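Local coordinates for protein CheQ (Campylobacter jejuni subsp. jejuni, PDB 6A51) that probably acts as a regulator that, with CheP, controls transcription of the core chemotaxis operon cheVAW, at residues A[34-39]-A[77-82]. Residues are numbered along the deposited sequence; the frame is centred on the assembly and turned at random.
Sequences HRFAGI and RQCSGL
Where helix 30-37 nears its C-terminal end, Phe36 reaches out to the loop that leaves helix 73-77, and its ring packs against Gln78 and Cys79. Gln78 is the first residue after helix 73-77 to leave helical geometry, and its CA lies 7.3 Å from the CA of Phe36. The aliphatic part of its side chain rests over one face of the ring in an off-centre CH-pi contact, with Gln78 CG 4.1 Å from the ring centroid and 30° off the normal. A chi1 of 51° sets CG between the backbone N and the carbonyl carbon of Gln78, and the extended chain then carries the amide past CB of Phe36, its plane only 12° from that of the ring. Glutamine suits this exposed place because its methylenes can cover an aromatic face while the amide at their end tolerates water. The backbone joins in: Gln78 O stands on the same side of the ring plane as Gln78 CG, out beyond Phe36 CE2.

Cys79 meets the same ring differently. Its SG lies at the edge, in the ring plane, 4.0 Å from Phe36 CD2, an edge-type sulfur-aromatic contact. A small, polarisable thiol fits the buried spot between the loop and helix 30-37, where Cys79 also touches Phe33. The ring of Phe36 stands anti to its own carbonyl carbon and is thereby directed at the loop. Two residues on, Gly38 is the first to leave helical angles, with a positive phi that calls for glycine, since a CB would strike the preceding carbonyl O.

A hydrogen bond from Ser80 N to Glu32 OE2, one helical turn before Phe36, ties the same elements together. Phe36 also touches Ala75 of helix 73-77, and Ser80 and Leu82 lean on Ile119 of strand 116-119.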
ATOM      1  N   HIS A  34      12.375  14.388   0.518  1.00 44.48           N
ATOM      2  CA  HIS A  34      12.793  15.778   0.373  1.00 59.11           C
ATOM      3  C   HIS A  34      13.263  16.381   1.688  1.00 53.06           C
ATOM      4  O   HIS A  34      13.999  17.368   1.672  1.00 63.86           O
ATOM      5  CB  HIS A  34      11.672  16.622  -0.230  1.00 46.41           C
ATOM      6  CG  HIS A  34      10.723  17.196   0.773  1.00 49.44           C
ATOM      7  ND1 HIS A  34       9.697  16.467   1.331  1.00 52.40           N
ATOM      8  CD2 HIS A  34      10.609  18.448   1.274  1.00 56.24           C
ATOM      9  CE1 HIS A  34       8.999  17.240   2.145  1.00 56.32           C
ATOM     10  NE2 HIS A  34       9.532  18.448   2.127  1.00 53.23           N
ATOM     11  N   ARG A  35      12.842  15.811   2.804  1.00 57.60           N
ATOM     12  CA  ARG A  35      13.324  16.229   4.111  1.00 47.57           C
ATOM     13  C   ARG A  35      14.796  15.780   4.330  1.00 51.93           C
ATOM     14  O   ARG A  35      15.597  16.525   4.806  1.00 59.41           O
ATOM     15  CB  ARG A  35      12.348  15.863   5.242  1.00 42.93           C
ATOM     16  CG  ARG A  35      10.923  16.421   5.081  1.00 52.93           C
ATOM     17  CD  ARG A  35      10.033  16.330   6.337  1.00 72.53           C
ATOM     18  NE  ARG A  35       8.583  16.020   6.191  1.00102.81           N
ATOM     19  CZ  ARG A  35       7.568  16.860   6.470  1.00 98.11           C
ATOM     20  NH1 ARG A  35       7.809  18.100   6.865  1.00 74.18           N
ATOM     21  NH2 ARG A  35       6.288  16.487   6.351  1.00 78.99           N
ATOM     22  N   PHE A  36      15.145  14.569   3.935  1.00 43.76           N
ATOM     23  CA  PHE A  36      16.497  14.052   4.049  1.00 58.49           C
ATOM     24  C   PHE A  36      17.473  14.745   3.142  1.00 60.52           C
ATOM     25  O   PHE A  36      18.622  14.922   3.474  1.00 68.53           O
ATOM     26  CB  PHE A  36      16.550  12.558   3.811  1.00 51.30           C
ATOM     27  CG  PHE A  36      15.893  11.770   4.877  1.00 71.45           C
ATOM     28  CD1 PHE A  36      15.943  12.192   6.180  1.00 71.42           C
ATOM     29  CD2 PHE A  36      15.233  10.614   4.587  1.00 72.94           C
ATOM     30  CE1 PHE A  36      15.333  11.485   7.177  1.00 71.49           C
ATOM     31  CE2 PHE A  36      14.621   9.892   5.577  1.00 74.89           C
ATOM     32  CZ  PHE A  36      14.668  10.330   6.875  1.00 70.15           C
ATOM     33  N   ALA A  37      16.992  15.086   1.967  1.00 70.78           N
ATOM     34  CA  ALA A  37      17.745  15.770   0.929  1.00 71.55           C
ATOM     35  C   ALA A  37      17.950  17.246   1.181  1.00 58.38           C
ATOM     36  O   ALA A  37      18.873  17.846   0.691  1.00 56.35           O
ATOM     37  CB  ALA A  37      17.093  15.546  -0.415  1.00 54.91           C
ATOM     38  N   GLY A  38      17.035  17.820   1.926  1.00 55.04           N
ATOM     39  CA  GLY A  38      17.079  19.214   2.253  1.00 50.22           C
ATOM     40  C   GLY A  38      16.410  20.080   1.237  1.00 68.64           C
ATOM     41  O   GLY A  38      16.363  21.274   1.388  1.00 87.26           O
ATOM     42  N   ILE A  39      15.888  19.472   0.194  1.00 61.27           N
ATOM     43  CA  ILE A  39      15.206  20.175  -0.862  1.00 47.02           C
ATOM     44  C   ILE A  39      13.755  20.462  -0.595  1.00 50.34           C
ATOM     45  O   ILE A  39      13.191  20.018   0.363  1.00 33.32           O
ATOM     46  CB  ILE A  39      15.398  19.482  -2.202  1.00 57.28           C
ATOM     47  CG1 ILE A  39      14.633  18.167  -2.258  1.00 51.52           C
ATOM     48  CG2 ILE A  39      16.863  19.238  -2.432  1.00 46.54           C
ATOM     49  CD1 ILE A  39      15.031  17.281  -3.406  1.00 45.07           C
ATOM     50  N   ARG A  77      19.582   6.786   0.447  1.00 68.51           N
ATOM     51  CA  ARG A  77      19.957   5.642   1.273  1.00 57.08           C
ATOM     52  C   ARG A  77      19.352   5.697   2.672  1.00 45.21           C
ATOM     53  O   ARG A  77      19.200   4.650   3.304  1.00 69.83           O
ATOM     54  CB  ARG A  77      21.483   5.518   1.354  1.00 48.18           C
ATOM     55  CG  ARG A  77      22.116   4.854   0.119  1.00 62.59           C
ATOM     56  CD  ARG A  77      23.644   4.715   0.226  1.00 61.08           C
ATOM     57  NE  ARG A  77      24.313   5.996   0.478  1.00 92.36           N
ATOM     58  CZ  ARG A  77      24.861   6.766  -0.465  1.00 92.70           C
ATOM     59  NH1 ARG A  77      24.825   6.394  -1.744  1.00 65.25           N
ATOM     60  NH2 ARG A  77      25.449   7.916  -0.128  1.00 76.58           N
ATOM     61  N   GLN A  78      18.968   6.870   3.162  1.00 35.75           N
ATOM     62  CA  GLN A  78      18.322   6.971   4.461  1.00 43.23           C
ATOM     63  C   GLN A  78      16.804   6.993   4.377  1.00 52.50           C
ATOM     64  O   GLN A  78      16.148   7.305   5.375  1.00 55.29           O
ATOM     65  CB  GLN A  78      18.817   8.210   5.210  1.00 49.74           C
ATOM     66  CG  GLN A  78      18.751   9.488   4.428  1.00 72.39           C
ATOM     67  CD  GLN A  78      19.688  10.542   4.983  1.00 85.22           C
ATOM     68  OE1 GLN A  78      20.420  11.206   4.235  1.00 79.34           O
ATOM     69  NE2 GLN A  78      19.677  10.699   6.307  1.00 62.28           N
ATOM     70  N   CYS A  79      16.223   6.670   3.221  1.00 64.27           N
ATOM     71  CA  CYS A  79      14.768   6.614   3.087  1.00 61.38           C
ATOM     72  C   CYS A  79      14.231   5.239   3.471  1.00 49.58           C
ATOM     73  O   CYS A  79      14.850   4.206   3.178  1.00 40.36           O
ATOM     74  CB  CYS A  79      14.334   6.942   1.659  1.00 59.88           C
ATOM     75  SG  CYS A  79      14.099   8.701   1.304  1.00 59.48           S
ATOM     76  N   SER A  80      13.060   5.236   4.103  1.00 38.79           N
ATOM     77  CA  SER A  80      12.422   3.985   4.493  1.00 40.18           C
ATOM     78  C   SER A  80      12.154   3.084   3.291  1.00 38.40           C
ATOM     79  O   SER A  80      11.737   3.542   2.221  1.00 57.25           O
ATOM     80  CB  SER A  80      11.113   4.272   5.207  1.00 40.59           C
ATOM     81  OG  SER A  80      11.333   5.131   6.304  1.00 52.65           O
ATOM     82  N   GLY A  81      12.393   1.790   3.478  1.00 31.50           N
ATOM     83  CA  GLY A  81      12.031   0.817   2.468  1.00 31.75           C
ATOM     84  C   GLY A  81      10.536   0.547   2.453  1.00 38.92           C
ATOM     85  O   GLY A  81       9.829   0.703   3.450  1.00 40.81           O
ATOM     86  N   LEU A  82      10.044   0.149   1.286  1.00 35.65           N
ATOM     87  CA  LEU A  82       8.615  -0.078   1.133  1.00 33.73           C
ATOM     88  C   LEU A  82       8.334  -1.391   0.408  1.00 30.32           C
ATOM     89  O   LEU A  82       7.274  -1.527  -0.214  1.00 42.66           O
ATOM     90  CB  LEU A  82       7.975   1.103   0.390  1.00 34.51           C
ATOM     91  CG  LEU A  82       8.051   2.482   1.051  1.00 28.70           C
ATOM     92  CD1 LEU A  82       7.896   3.591   0.007  1.00 35.43           C
ATOM     93  CD2 LEU A  82       6.972   2.600   2.108  1.00 34.59           C
TER